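Local coordinates for protein dihydrodipicolinate synthase (Bacteroides thetaiotaomicron, PDB 4XKY) that probably acts as a Schiff-base-forming aldolase of the DapA family, either as dihydrodipicolinate synthase in lysine biosynthesis or as an N-acetylneuraminate lyase, at residues 29-34 with 64-69. Numbering follows the deposited sequence.
Sequences RLIEHL and KNTCRI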
ATOM      1  N   ARG A  29      23.758  28.359 -17.203  1.00 33.02           N
ATOM      2  CA  ARG A  29      22.789  28.613 -18.276  1.00 34.07           C
ATOM      3  C   ARG A  29      21.367  28.395 -17.776  1.00 33.10           C
ATOM      4  O   ARG A  29      20.484  29.179 -18.108  1.00 32.65           O
ATOM      5  CB  ARG A  29      23.034  27.767 -19.528  1.00 34.80           C
ATOM      6  CG  ARG A  29      24.137  28.286 -20.445  1.00 37.03           C
ATOM      7  CD  ARG A  29      24.205  27.472 -21.735  1.00 37.83           C
ATOM      8  NE  ARG A  29      24.623  26.096 -21.451  1.00 38.92           N
ATOM      9  CZ  ARG A  29      25.884  25.687 -21.383  1.00 41.31           C
ATOM     10  NH1 ARG A  29      26.894  26.528 -21.615  1.00 43.67           N
ATOM     11  NH2 ARG A  29      26.145  24.422 -21.116  1.00 42.13           N
ATOM     12  N   LEU A  30      21.147  27.336 -16.987  1.00 31.05           N
ATOM     13  CA  LEU A  30      19.801  27.038 -16.478  1.00 30.47           C
ATOM     14  C   LEU A  30      19.289  28.179 -15.623  1.00 29.90           C
ATOM     15  O   LEU A  30      18.165  28.638 -15.809  1.00 29.84           O
ATOM     16  CB  LEU A  30      19.794  25.727 -15.683  1.00 30.62           C
ATOM     17  CG  LEU A  30      18.499  25.276 -14.999  1.00 31.19           C
ATOM     18  CD1 LEU A  30      17.369  25.020 -15.982  1.00 31.59           C
ATOM     19  CD2 LEU A  30      18.744  24.034 -14.154  1.00 30.76           C
ATOM     20  N   ILE A  31      20.111  28.641 -14.687  1.00 29.37           N
ATOM     21  CA  ILE A  31      19.691  29.698 -13.781  1.00 30.76           C
ATOM     22  C   ILE A  31      19.466  31.050 -14.481  1.00 32.15           C
ATOM     23  O   ILE A  31      18.512  31.750 -14.149  1.00 33.07           O
ATOM     24  CB  ILE A  31      20.648  29.838 -12.579  1.00 31.57           C
ATOM     25  CG1 ILE A  31      20.530  28.606 -11.675  1.00 31.09           C
ATOM     26  CG2 ILE A  31      20.337  31.110 -11.778  1.00 32.19           C
ATOM     27  CD1 ILE A  31      21.680  28.468 -10.705  1.00 31.89           C
ATOM     28  N   GLU A  32      20.320  31.423 -15.429  1.00 33.98           N
ATOM     29  CA  GLU A  32      20.083  32.630 -16.214  1.00 36.02           C
ATOM     30  C   GLU A  32      18.762  32.485 -16.973  1.00 35.39           C
ATOM     31  O   GLU A  32      17.973  33.401 -17.014  1.00 35.76           O
ATOM     32  CB  GLU A  32      21.232  32.915 -17.196  1.00 37.84           C
ATOM     33  CG  GLU A  32      22.580  33.277 -16.555  1.00 39.24           C
ATOM     34  CD  GLU A  32      22.510  34.462 -15.602  1.00 40.62           C
ATOM     35  OE1 GLU A  32      21.631  35.327 -15.797  1.00 43.74           O
ATOM     36  OE2 GLU A  32      23.314  34.533 -14.642  1.00 40.26           O
ATOM     37  N   HIS A  33      18.518  31.316 -17.552  1.00 34.62           N
ATOM     38  CA  HIS A  33      17.294  31.050 -18.330  1.00 34.42           C
ATOM     39  C   HIS A  33      16.043  31.204 -17.446  1.00 33.97           C
ATOM     40  O   HIS A  33      15.040  31.773 -17.862  1.00 33.71           O
ATOM     41  CB  HIS A  33      17.436  29.643 -18.922  1.00 34.92           C
ATOM     42  CG  HIS A  33      16.199  29.054 -19.519  1.00 35.72           C
ATOM     43  ND1 HIS A  33      15.658  29.486 -20.711  1.00 36.30           N
ATOM     44  CD2 HIS A  33      15.477  27.966 -19.154  1.00 35.94           C
ATOM     45  CE1 HIS A  33      14.627  28.727 -21.030  1.00 36.22           C
ATOM     46  NE2 HIS A  33      14.496  27.794 -20.102  1.00 38.19           N
ATOM     47  N   LEU A  34      16.119  30.736 -16.202  1.00 33.39           N
ATOM     48  CA  LEU A  34      14.981  30.868 -15.297  1.00 33.42           C
ATOM     49  C   LEU A  34      14.752  32.311 -14.877  1.00 34.47           C
ATOM     50  O   LEU A  34      13.604  32.790 -14.862  1.00 34.88           O
ATOM     51  CB  LEU A  34      15.140  29.969 -14.077  1.00 32.88           C
ATOM     52  CG  LEU A  34      15.156  28.476 -14.406  1.00 31.67           C
ATOM     53  CD1 LEU A  34      15.500  27.686 -13.168  1.00 30.77           C
ATOM     54  CD2 LEU A  34      13.834  28.002 -14.948  1.00 32.48           C
ATOM     55  N   LYS A  64      26.085  25.386  -3.121  1.00 34.77           N
ATOM     56  CA  LYS A  64      27.095  26.438  -3.224  1.00 37.71           C
ATOM     57  C   LYS A  64      27.052  27.114  -4.584  1.00 35.89           C
ATOM     58  O   LYS A  64      26.912  28.325  -4.663  1.00 36.68           O
ATOM     59  CB  LYS A  64      28.505  25.896  -2.999  1.00 42.71           C
ATOM     60  CG  LYS A  64      28.810  25.341  -1.605  1.00 47.43           C
ATOM     61  CD  LYS A  64      30.332  25.207  -1.426  1.00 52.79           C
ATOM     62  CE  LYS A  64      30.780  24.002  -0.605  1.00 55.29           C
ATOM     63  NZ  LYS A  64      30.772  22.738  -1.404  1.00 56.50           N
ATOM     64  N   ASN A  65      27.171  26.352  -5.663  1.00 33.62           N
ATOM     65  CA  ASN A  65      27.089  26.972  -7.000  1.00 32.63           C
ATOM     66  C   ASN A  65      25.775  27.704  -7.264  1.00 31.42           C
ATOM     67  O   ASN A  65      25.782  28.762  -7.890  1.00 31.67           O
ATOM     68  CB  ASN A  65      27.343  25.954  -8.117  1.00 32.65           C
ATOM     69  CG  ASN A  65      28.798  25.628  -8.266  1.00 33.60           C
ATOM     70  OD1 ASN A  65      29.533  26.315  -8.978  1.00 35.84           O
ATOM     71  ND2 ASN A  65      29.246  24.612  -7.544  1.00 34.36           N
ATOM     72  N   THR A  66      24.639  27.147  -6.823  1.00 30.84           N
ATOM     73  CA  THR A  66      23.358  27.821  -7.079  1.00 30.07           C
ATOM     74  C   THR A  66      23.322  29.221  -6.378  1.00 31.38           C
ATOM     75  O   THR A  66      22.905  30.220  -6.963  1.00 29.78           O
ATOM     76  CB  THR A  66      22.152  26.962  -6.679  1.00 30.62           C
ATOM     77  OG1 THR A  66      22.115  25.770  -7.472  1.00 28.93           O
ATOM     78  CG2 THR A  66      20.882  27.728  -6.929  1.00 31.78           C
ATOM     79  N   CYS A  67      23.764  29.288  -5.130  1.00 33.38           N
ATOM     80  CA  CYS A  67      23.774  30.568  -4.416  1.00 35.35           C
ATOM     81  C   CYS A  67      24.778  31.524  -5.059  1.00 35.78           C
ATOM     82  O   CYS A  67      24.454  32.680  -5.255  1.00 35.71           O
ATOM     83  CB  CYS A  67      24.095  30.396  -2.948  1.00 36.79           C
ATOM     84  SG  CYS A  67      22.912  29.427  -2.005  1.00 39.80           S
ATOM     85  N   ARG A  68      25.962  31.032  -5.430  1.00 36.13           N
ATOM     86  CA  ARG A  68      26.969  31.867  -6.095  1.00 37.54           C
ATOM     87  C   ARG A  68      26.405  32.482  -7.367  1.00 38.61           C
ATOM     88  O   ARG A  68      26.500  33.697  -7.587  1.00 40.33           O
ATOM     89  CB  ARG A  68      28.225  31.056  -6.455  1.00 37.60           C
ATOM     90  CG  ARG A  68      29.254  31.851  -7.268  1.00 39.03           C
ATOM     91  CD  ARG A  68      30.504  31.070  -7.672  1.00 39.78           C
ATOM     92  NE  ARG A  68      30.156  29.886  -8.449  1.00 39.67           N
ATOM     93  CZ  ARG A  68      29.801  29.884  -9.732  1.00 38.97           C
ATOM     94  NH1 ARG A  68      29.749  31.002 -10.445  1.00 38.49           N
ATOM     95  NH2 ARG A  68      29.492  28.735 -10.301  1.00 39.05           N
ATOM     96  N   ILE A  69      25.806  31.636  -8.197  1.00 37.50           N
ATOM     97  CA  ILE A  69      25.357  32.057  -9.526  1.00 36.99           C
ATOM     98  C   ILE A  69      24.152  32.986  -9.443  1.00 37.33           C
ATOM     99  O   ILE A  69      24.061  33.950 -10.189  1.00 40.43           O
ATOM    100  CB  ILE A  69      25.019  30.848 -10.435  1.00 34.99           C
ATOM    101  CG1 ILE A  69      26.267  30.001 -10.662  1.00 34.16           C
ATOM    102  CG2 ILE A  69      24.435  31.320 -11.775  1.00 35.89           C
ATOM    103  CD1 ILE A  69      25.968  28.613 -11.195  1.00 34.41           C
TER
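I31 carries this contact by reaching from helix 24-36 to T66 and I69 on helix 56-70. Its CB already points at the second helix. Its gamma branches then divide the work. The longer one is extended (chi2 164°) and sends CD1 across to T66, where it meets CG2 at 3.9 Å and lies 4.0 Å from the backbone CA. CD1 also packs beside I69, 4.1 Å from its CB. The shorter branch, I31 CG2, meets the methyl CG2 of I69 at 4.1 Å. I69 therefore touches both arms of I31. I69 chi1 of -62° sets CG1 anti to the carbonyl carbon and leaves CG2 opposite the backbone N, and CG2 is the methyl that meets I31. I31 also packs on L42 and T66 on V44, so strand 42-44 lies beneath this apolar patch. T66 presents its methyl to I31, while its OG1 hydrogen-bonds back to the carbonyl O of M62.

One residue on, E32 adds a looser contact at the margin. Its carboxylate end bends closer than its CB does, and OE2 comes within 4.4 Å of I69 CG2. The main partner of that oxygen is R73, in a salt bridge. R73 also donates to the carbonyl O of I69, so it ties E32 to the end of helix 56-70.

The segment axes approach to 10.6 Å at a crossing angle of -46°. Two successive outer helices of a TIM barrel meet here through two isoleucine side chains and a threonine methyl over strand 42-44, as expected for the (beta/alpha)8 fold of the DapA family.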